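Local coordinates for ethanolamine utilization protein EutL (Clostridium perfringens E str. JGS1987, PDB 4TME) that builds part of the shell of the ethanolamine-utilising bacterial microcompartment and binds ethanolamine, which probably regulates opening of its transport pore, at residues 133-138 and 186-191; 145-150 and 171-176; 157-162 and 204-209. All coordinates share one frame; numbering follows the deposited sequence.

Interaction 1: residues 133-138 and 186-191; sequences SYLSKT and GALLTG
Leu188 reaches out from its strand to meet Thr138 and Leu135 on helix 133-139, and it supplies more than half of the roughly 102 Å² buried between the two segments. Its side chain is extended, with CD1 anti to CA (chi2 176°), and this carries the CD1 methyl to the far end of the reach. There CD1 lies 3.9 Å from Thr138 CG2, the two side chains crossing at about a right angle. The same methyl faces Leu135 CD2 more loosely, at 4.4 Å. Leu135 and Thr138 are three positions apart and so lie on the same side of the helix, presenting two methyl groups to one leucine branch. A leucine suits the strand position because its branch bridges backbones that stay well separated, the CA atoms of Thr138 and Leu188 being 8.7 Å apart.

Threonine serves the helix by dividing its two branches. CG2 stands anti to the backbone N and faces the leucine, while OG1 turns back into its own helix and bonds to Tyr134 O at 2.9 Å. The hydroxyl approaches from above the carbonyl plane, 42° out of it, and the same oxygen also accepts the helical bond from Thr138 N. The hydroxyl bond holds the threonine in this rotation and turns its polar atom away from the leucine.

On the helix side, Asp52 OD1 accepts a hydrogen bond from Leu135 N, tying this turn to helix 44-57. Strand 185-191 runs between strands 146-152 and 171-176, and Leu188 also packs on Tyr149 and Phe176 from them. Leu188 points to helix 133-139, whereas Ala187 and Leu189 beside it point to the other face of the sheet, where helices 154-167 and 193-212 pack.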
loop_
_atom_site.group_PDB
_atom_site.type_symbol
_atom_site.label_atom_id
_atom_site.label_comp_id
_atom_site.label_asym_id
_atom_site.label_seq_id
_atom_site.Cartn_x
_atom_site.Cartn_y
_atom_site.Cartn_z
ATOM N N SER C 133 -7.101 -20.225 18.162
ATOM C CA SER C 133 -5.913 -20.762 17.527
ATOM C C SER C 133 -5.238 -19.716 16.650
ATOM O O SER C 133 -4.030 -19.786 16.410
ATOM C CB SER C 133 -6.248 -22.011 16.695
ATOM O OG SER C 133 -7.042 -21.681 15.571
ATOM N N TYR C 134 -5.995 -18.735 16.175
ATOM C CA TYR C 134 -5.465 -17.779 15.220
ATOM C C TYR C 134 -4.571 -16.729 15.885
ATOM O O TYR C 134 -3.385 -16.563 15.528
ATOM C CB TYR C 134 -6.624 -17.085 14.482
ATOM C CG TYR C 134 -6.175 -15.955 13.603
ATOM C CD1 TYR C 134 -5.105 -16.103 12.723
ATOM C CD2 TYR C 134 -6.804 -14.725 13.663
ATOM C CE1 TYR C 134 -4.683 -15.052 11.941
ATOM C CE2 TYR C 134 -6.387 -13.675 12.872
ATOM C CZ TYR C 134 -5.330 -13.851 12.020
ATOM O OH TYR C 134 -4.923 -12.790 11.239
ATOM N N LEU C 135 -5.130 -16.007 16.852
ATOM C CA LEU C 135 -4.357 -14.940 17.510
ATOM C C LEU C 135 -3.281 -15.511 18.427
ATOM O O LEU C 135 -2.238 -14.868 18.612
ATOM C CB LEU C 135 -5.260 -13.999 18.299
ATOM C CG LEU C 135 -6.077 -13.031 17.427
ATOM C CD1 LEU C 135 -6.967 -12.218 18.347
ATOM C CD2 LEU C 135 -5.186 -12.113 16.563
ATOM N N SER C 136 -3.488 -16.698 18.993
ATOM C CA SER C 136 -2.423 -17.300 19.810
ATOM C C SER C 136 -1.224 -17.651 18.908
ATOM O O SER C 136 -0.077 -17.419 19.282
ATOM C CB SER C 136 -2.922 -18.530 20.572
ATOM O OG SER C 136 -3.331 -19.556 19.691
ATOM N N LYS C 137 -1.471 -18.180 17.714
ATOM C CA LYS C 137 -0.361 -18.453 16.792
ATOM C C LYS C 137 0.296 -17.176 16.315
ATOM O O LYS C 137 1.518 -17.118 16.225
ATOM C CB LYS C 137 -0.821 -19.274 15.584
ATOM C CG LYS C 137 -0.905 -20.761 15.884
ATOM C CD LYS C 137 -1.649 -21.524 14.785
ATOM C CE LYS C 137 -1.850 -22.990 15.156
ATOM N NZ LYS C 137 -2.631 -23.156 16.419
ATOM N N THR C 138 -0.501 -16.150 16.028
ATOM C CA THR C 138 0.025 -14.865 15.579
ATOM C C THR C 138 0.933 -14.271 16.662
ATOM O O THR C 138 1.995 -13.692 16.371
ATOM C CB THR C 138 -1.121 -13.861 15.249
ATOM O OG1 THR C 138 -1.985 -14.415 14.236
ATOM C CG2 THR C 138 -0.565 -12.550 14.740
ATOM N N GLY C 186 0.377 -0.697 15.921
ATOM C CA GLY C 186 0.036 -1.138 17.268
ATOM C C GLY C 186 0.731 -2.434 17.603
ATOM O O GLY C 186 1.838 -2.678 17.120
ATOM N N ALA C 187 0.101 -3.272 18.426
ATOM C CA ALA C 187 0.758 -4.493 18.872
ATOM C C ALA C 187 -0.221 -5.440 19.536
ATOM O O ALA C 187 -1.317 -5.043 19.940
ATOM C CB ALA C 187 1.884 -4.175 19.855
ATOM N N LEU C 188 0.221 -6.681 19.649
ATOM C CA LEU C 188 -0.378 -7.669 20.532
ATOM C C LEU C 188 0.536 -7.848 21.728
ATOM O O LEU C 188 1.724 -8.188 21.563
ATOM C CB LEU C 188 -0.555 -9.024 19.842
ATOM C CG LEU C 188 -1.365 -9.059 18.545
ATOM C CD1 LEU C 188 -1.367 -10.468 17.925
ATOM C CD2 LEU C 188 -2.787 -8.564 18.783
ATOM N N LEU C 189 0.003 -7.627 22.927
ATOM C CA LEU C 189 0.767 -7.821 24.160
ATOM C C LEU C 189 0.122 -8.946 24.948
ATOM O O LEU C 189 -1.083 -9.125 24.864
ATOM C CB LEU C 189 0.799 -6.559 25.032
ATOM C CG LEU C 189 1.113 -5.244 24.304
ATOM C CD1 LEU C 189 1.104 -4.082 25.289
ATOM C CD2 LEU C 189 2.471 -5.332 23.597
ATOM N N THR C 190 0.896 -9.681 25.732
ATOM C CA THR C 190 0.302 -10.749 26.551
ATOM C C THR C 190 0.687 -10.637 28.016
ATOM O O THR C 190 1.674 -10.000 28.373
ATOM C CB THR C 190 0.675 -12.157 26.026
ATOM O OG1 THR C 190 -0.156 -13.142 26.668
ATOM C CG2 THR C 190 2.144 -12.506 26.295
ATOM N N GLY C 191 -0.120 -11.276 28.856
ATOM C CA GLY C 191 0.085 -11.305 30.296
ATOM C C GLY C 191 -1.176 -11.860 30.931
ATOM O O GLY C 191 -2.003 -12.454 30.230
#

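Interaction 2: residues 145-150 and 171-176; sequences EALAYL and EMCEFF. With ETA (ethanolamine), chain J.
Tyr149 and Phe176 make the closer end of this contact, with Tyr149 CE1 3.9 Å from Phe176 CE2. The rings meet obliquely, centroids 6.0 Å apart and planes inclined at 48°. Phe176 has CG beside its backbone N (chi1 -48°), and the ring that results is used in several directions: Leu150 O lies near its plane at the edge, 4.2 Å from CE2, while the ethanolamine carbon CA sits 3.5 Å above one face, offset toward the rim. A flat apolar ring suits the short carbon chain of this ligand. The polar grip comes from Asp45 and Thr180, both hydrogen-bonded to ethanolamine, and Tyr149 OH bonds to Asp45 OD1, so the tyrosine helps position a ligand-binding carboxylate from the second shell.

The two strands have the same sense in the sheet, but the segments cross at 60° because of its twist, with strand 185-191 between them and antiparallel to both. Joined through helix 154-167, they form the split beta-alpha-beta unit of a BMC domain. Side chains must therefore meet over the intervening strand.

Contact is looser at the other end, where Leu147 CD2 and Cys173 SG stand 4.4 Å apart. Cys173 and Glu174 together face Leu188 as a classic beta bulge in the edge strand of this chain's sheet. Beyond this apolar pair, Glu145 and Glu171 carry their carboxylates into solvent.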
loop_
_atom_site.group_PDB
_atom_site.type_symbol
_atom_site.label_atom_id
_atom_site.label_comp_id
_atom_site.label_asym_id
_atom_site.label_seq_id
_atom_site.Cartn_x
_atom_site.Cartn_y
_atom_site.Cartn_z
ATOM N N GLU C 145 -4.561 -18.229 26.250
ATOM C CA GLU C 145 -3.921 -17.126 26.962
ATOM C C GLU C 145 -4.552 -15.800 26.552
ATOM O O GLU C 145 -5.157 -15.716 25.491
ATOM C CB GLU C 145 -2.417 -17.110 26.681
ATOM C CG GLU C 145 -1.663 -18.201 27.415
ATOM C CD GLU C 145 -1.701 -17.996 28.899
ATOM O OE1 GLU C 145 -1.106 -17.000 29.374
ATOM O OE2 GLU C 145 -2.343 -18.815 29.588
ATOM N N ALA C 146 -4.396 -14.773 27.392
ATOM C CA ALA C 146 -4.995 -13.465 27.122
ATOM C C ALA C 146 -4.077 -12.578 26.283
ATOM O O ALA C 146 -2.847 -12.714 26.332
ATOM C CB ALA C 146 -5.331 -12.763 28.424
ATOM N N LEU C 147 -4.684 -11.657 25.546
ATOM C CA LEU C 147 -3.943 -10.610 24.830
ATOM C C LEU C 147 -4.560 -9.248 25.039
ATOM O O LEU C 147 -5.770 -9.132 25.209
ATOM C CB LEU C 147 -3.915 -10.857 23.303
ATOM C CG LEU C 147 -3.094 -11.996 22.732
ATOM C CD1 LEU C 147 -3.388 -12.102 21.270
ATOM C CD2 LEU C 147 -1.599 -11.763 22.993
ATOM N N ALA C 148 -3.717 -8.208 24.984
ATOM C CA ALA C 148 -4.168 -6.868 24.682
ATOM C C ALA C 148 -3.935 -6.621 23.187
ATOM O O ALA C 148 -2.818 -6.725 22.715
ATOM C CB ALA C 148 -3.416 -5.841 25.514
ATOM N N TYR C 149 -5.003 -6.339 22.461
ATOM C CA TYR C 149 -4.958 -6.077 21.016
ATOM C C TYR C 149 -5.103 -4.573 20.841
ATOM O O TYR C 149 -6.184 -4.023 21.044
ATOM C CB TYR C 149 -6.076 -6.877 20.336
ATOM C CG TYR C 149 -6.017 -6.985 18.818
ATOM C CD1 TYR C 149 -5.382 -6.037 18.025
ATOM C CD2 TYR C 149 -6.628 -8.063 18.183
ATOM C CE1 TYR C 149 -5.360 -6.163 16.621
ATOM C CE2 TYR C 149 -6.619 -8.195 16.826
ATOM C CZ TYR C 149 -6.005 -7.246 16.042
ATOM O OH TYR C 149 -6.010 -7.399 14.683
ATOM N N LEU C 150 -3.972 -3.910 20.557
ATOM C CA LEU C 150 -3.865 -2.446 20.619
ATOM C C LEU C 150 -3.596 -1.888 19.223
ATOM O O LEU C 150 -2.599 -2.266 18.599
ATOM C CB LEU C 150 -2.733 -2.047 21.566
ATOM C CG LEU C 150 -2.802 -2.687 22.958
ATOM C CD1 LEU C 150 -1.631 -2.238 23.837
ATOM C CD2 LEU C 150 -4.121 -2.377 23.646
ATOM N N GLU C 171 4.056 -8.525 28.057
ATOM C CA GLU C 171 5.143 -8.822 27.134
ATOM C C GLU C 171 4.723 -8.519 25.713
ATOM O O GLU C 171 3.580 -8.750 25.327
ATOM C CB GLU C 171 5.555 -10.292 27.205
ATOM C CG GLU C 171 5.942 -10.791 28.584
ATOM C CD GLU C 171 6.316 -12.259 28.563
ATOM O OE1 GLU C 171 5.405 -13.116 28.678
ATOM O OE2 GLU C 171 7.521 -12.554 28.417
ATOM N N MET C 172 5.668 -8.018 24.935
ATOM C CA MET C 172 5.489 -7.781 23.519
ATOM C C MET C 172 5.454 -9.121 22.781
ATOM O O MET C 172 6.353 -9.952 22.966
ATOM C CB MET C 172 6.633 -6.888 23.022
ATOM C CG MET C 172 6.757 -6.734 21.529
ATOM S SD MET C 172 5.305 -5.989 20.823
ATOM C CE MET C 172 5.527 -4.217 21.067
ATOM N N CYS C 173 4.401 -9.359 21.993
ATOM C CA CYS C 173 4.307 -10.566 21.172
ATOM C C CYS C 173 4.467 -10.293 19.680
ATOM O O CYS C 173 5.233 -10.975 18.991
ATOM C CB CYS C 173 2.970 -11.257 21.412
ATOM S SG CYS C 173 2.821 -11.769 23.082
ATOM N N GLU C 174 3.738 -9.302 19.187
ATOM C CA GLU C 174 3.760 -8.944 17.782
ATOM C C GLU C 174 3.606 -7.439 17.640
ATOM O O GLU C 174 2.735 -6.839 18.279
ATOM C CB GLU C 174 2.640 -9.661 17.020
ATOM C CG GLU C 174 2.625 -9.402 15.527
ATOM C CD GLU C 174 3.544 -10.343 14.761
ATOM O OE1 GLU C 174 3.052 -11.003 13.817
ATOM O OE2 GLU C 174 4.749 -10.426 15.093
ATOM N N PHE C 175 4.474 -6.835 16.834
ATOM C CA PHE C 175 4.489 -5.391 16.612
ATOM C C PHE C 175 3.933 -5.124 15.224
ATOM O O PHE C 175 4.422 -5.707 14.257
ATOM C CB PHE C 175 5.934 -4.876 16.739
ATOM C CG PHE C 175 6.123 -3.415 16.450
ATOM C CD1 PHE C 175 5.396 -2.456 17.133
ATOM C CD2 PHE C 175 7.092 -2.987 15.528
ATOM C CE1 PHE C 175 5.594 -1.100 16.883
ATOM C CE2 PHE C 175 7.298 -1.639 15.281
ATOM C CZ PHE C 175 6.559 -0.693 15.960
ATOM N N PHE C 176 2.910 -4.286 15.111
ATOM C CA PHE C 176 2.374 -3.900 13.817
ATOM C C PHE C 176 3.046 -2.587 13.437
ATOM O O PHE C 176 2.625 -1.526 13.897
ATOM C CB PHE C 176 0.856 -3.694 13.859
ATOM C CG PHE C 176 0.092 -4.806 14.534
ATOM C CD1 PHE C 176 0.304 -6.120 14.196
ATOM C CD2 PHE C 176 -0.862 -4.500 15.491
ATOM C CE1 PHE C 176 -0.442 -7.141 14.816
ATOM C CE2 PHE C 176 -1.596 -5.509 16.124
ATOM C CZ PHE C 176 -1.378 -6.810 15.781
HETATM C CA ETA J . -2.750 -4.487 12.421
HETATM N N ETA J . -3.951 -4.929 11.767
HETATM C C ETA J . -2.937 -3.037 12.811
HETATM O O ETA J . -2.981 -2.221 11.654
#

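Interaction 3: residues 157-162 and 204-209; sequences AMYALD and AEAVQS
Tyr159 holds its ring out toward Ala206 with CG anti to the backbone N (chi1 -178°), while Val207 places CG2 beside its own backbone N, where that methyl meets Ala160. The tyrosine approaches edge-on: Ala206 O lies near the ring plane, 4.0 Å from CD2, and the same CD2 is 4.1 Å from Ala206 CB.

At the centre, two alanines touch. Ala160 CB and Ala206 CB are 3.5 Å apart, tighter than usual for two carbons, and the CA atoms of these residues are separated by just 4.8 Å. Val207 CG2 presses on the Ala160 methyl as well, at 3.6 Å. Such small side chains let the axes of the two helical segments come within 8.1 Å. The tyrosine, set to one side of the alanine pair, extends the apolar contact.

Helix 154-167 also faces a second subunit: Tyr159 packs on Lys14 of that subunit, and Asp162 OD1 accepts a hydrogen bond from Ser20 N of that subunit. The two helices run in roughly opposite directions, at 142°, and pack side by side on one face of the beta sheet, as the helix pair of a BMC domain does.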
loop_
_atom_site.group_PDB
_atom_site.type_symbol
_atom_site.label_atom_id
_atom_site.label_comp_id
_atom_site.label_asym_id
_atom_site.label_seq_id
_atom_site.Cartn_x
_atom_site.Cartn_y
_atom_site.Cartn_z
ATOM N N ALA C 157 -0.117 5.376 18.155
ATOM C CA ALA C 157 0.172 3.982 18.494
ATOM C C ALA C 157 1.542 3.837 19.156
ATOM O O ALA C 157 1.686 3.121 20.138
ATOM C CB ALA C 157 0.086 3.080 17.253
ATOM N N MET C 158 2.567 4.500 18.622
ATOM C CA MET C 158 3.908 4.378 19.202
ATOM C C MET C 158 3.972 4.963 20.615
ATOM O O MET C 158 4.536 4.366 21.532
ATOM C CB MET C 158 4.939 5.060 18.294
ATOM C CG MET C 158 5.077 4.416 16.887
ATOM S SD MET C 158 5.419 2.651 16.853
ATOM C CE MET C 158 6.993 2.668 17.670
ATOM N N TYR C 159 3.414 6.147 20.784
ATOM C CA TYR C 159 3.359 6.806 22.078
ATOM C C TYR C 159 2.578 5.966 23.083
ATOM O O TYR C 159 3.013 5.756 24.208
ATOM C CB TYR C 159 2.719 8.186 21.897
ATOM C CG TYR C 159 2.623 9.031 23.138
ATOM C CD1 TYR C 159 3.690 9.821 23.542
ATOM C CD2 TYR C 159 1.449 9.086 23.873
ATOM C CE1 TYR C 159 3.599 10.613 24.655
ATOM C CE2 TYR C 159 1.341 9.879 24.991
ATOM C CZ TYR C 159 2.421 10.643 25.377
ATOM O OH TYR C 159 2.317 11.432 26.496
ATOM N N ALA C 160 1.430 5.478 22.649
ATOM C CA ALA C 160 0.521 4.785 23.553
ATOM C C ALA C 160 0.996 3.361 23.874
ATOM O O ALA C 160 0.733 2.844 24.954
ATOM C CB ALA C 160 -0.895 4.777 22.951
ATOM N N LEU C 161 1.679 2.720 22.925
ATOM C CA LEU C 161 2.303 1.429 23.185
ATOM C C LEU C 161 3.347 1.530 24.297
ATOM O O LEU C 161 3.402 0.695 25.203
ATOM C CB LEU C 161 2.941 0.869 21.914
ATOM C CG LEU C 161 2.036 0.127 20.932
ATOM C CD1 LEU C 161 2.859 -0.374 19.752
ATOM C CD2 LEU C 161 1.282 -1.033 21.587
ATOM N N ASP C 162 4.171 2.576 24.251
ATOM C CA ASP C 162 5.140 2.788 25.310
ATOM C C ASP C 162 4.437 2.945 26.657
ATOM O O ASP C 162 4.853 2.354 27.657
ATOM C CB ASP C 162 6.011 4.013 25.011
ATOM C CG ASP C 162 7.079 4.238 26.074
ATOM O OD1 ASP C 162 8.023 3.426 26.144
ATOM O OD2 ASP C 162 6.959 5.207 26.833
ATOM N N ALA C 204 -5.540 3.269 25.704
ATOM C CA ALA C 204 -6.647 4.152 25.367
ATOM C C ALA C 204 -6.408 5.579 25.890
ATOM O O ALA C 204 -6.624 6.562 25.174
ATOM C CB ALA C 204 -7.956 3.611 25.926
ATOM N N GLU C 205 -5.969 5.682 27.133
ATOM C CA GLU C 205 -5.743 6.979 27.764
ATOM C C GLU C 205 -4.664 7.744 27.008
ATOM O O GLU C 205 -4.788 8.960 26.773
ATOM C CB GLU C 205 -5.338 6.809 29.230
ATOM C CG GLU C 205 -5.193 8.137 29.964
ATOM C CD GLU C 205 -4.695 7.972 31.384
ATOM O OE1 GLU C 205 -4.704 6.830 31.890
ATOM O OE2 GLU C 205 -4.293 8.989 31.988
ATOM N N ALA C 206 -3.615 7.036 26.589
ATOM C CA ALA C 206 -2.515 7.692 25.884
ATOM C C ALA C 206 -2.933 8.165 24.481
ATOM O O ALA C 206 -2.552 9.256 24.048
ATOM C CB ALA C 206 -1.317 6.763 25.791
ATOM N N VAL C 207 -3.719 7.366 23.763
ATOM C CA VAL C 207 -4.204 7.796 22.457
ATOM C C VAL C 207 -5.084 9.037 22.618
ATOM O O VAL C 207 -4.951 10.007 21.860
ATOM C CB VAL C 207 -4.990 6.683 21.717
ATOM C CG1 VAL C 207 -5.546 7.233 20.413
ATOM C CG2 VAL C 207 -4.082 5.477 21.412
ATOM N N GLN C 208 -5.936 9.047 23.638
ATOM C CA GLN C 208 -6.830 10.186 23.831
ATOM C C GLN C 208 -6.000 11.426 24.157
ATOM O O GLN C 208 -6.338 12.540 23.749
ATOM C CB GLN C 208 -7.864 9.906 24.934
ATOM C CG GLN C 208 -8.880 8.870 24.446
ATOM C CD GLN C 208 -10.125 8.750 25.292
ATOM O OE1 GLN C 208 -10.304 9.464 26.288
ATOM N NE2 GLN C 208 -11.027 7.847 24.876
ATOM N N SER C 209 -4.909 11.215 24.880
ATOM C CA SER C 209 -4.037 12.317 25.263
ATOM C C SER C 209 -3.435 12.978 24.031
ATOM O O SER C 209 -3.392 14.208 23.946
ATOM C CB SER C 209 -2.922 11.846 26.191
ATOM O OG SER C 209 -2.057 12.933 26.488
HETATM O O HOH W 1 0.159 13.412 25.075
#

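How the interactions relate
Interactions 1 and 2 meet on one sheet, their centres about 5 Å apart: interaction 2 joins two strands across the strand that carries Leu188. They are bonded directly, Thr190 OG1 to Ala146 O at 2.7 Å and Phe176 N to Gly186 O at 2.8 Å. Interaction 3 lies on the other face, its centre about 19 Å from that of interaction 1 and 15 Å from that of interaction 2. Phe175 CZ lies 3.6 Å from Met158 SD, joining interaction 2 to the helix layer. Ethanolamine touches interaction 2 through Phe176; the side chain of Leu188 is about 8 Å from a bound ethanolamine, and that of Val207 about 12 Å.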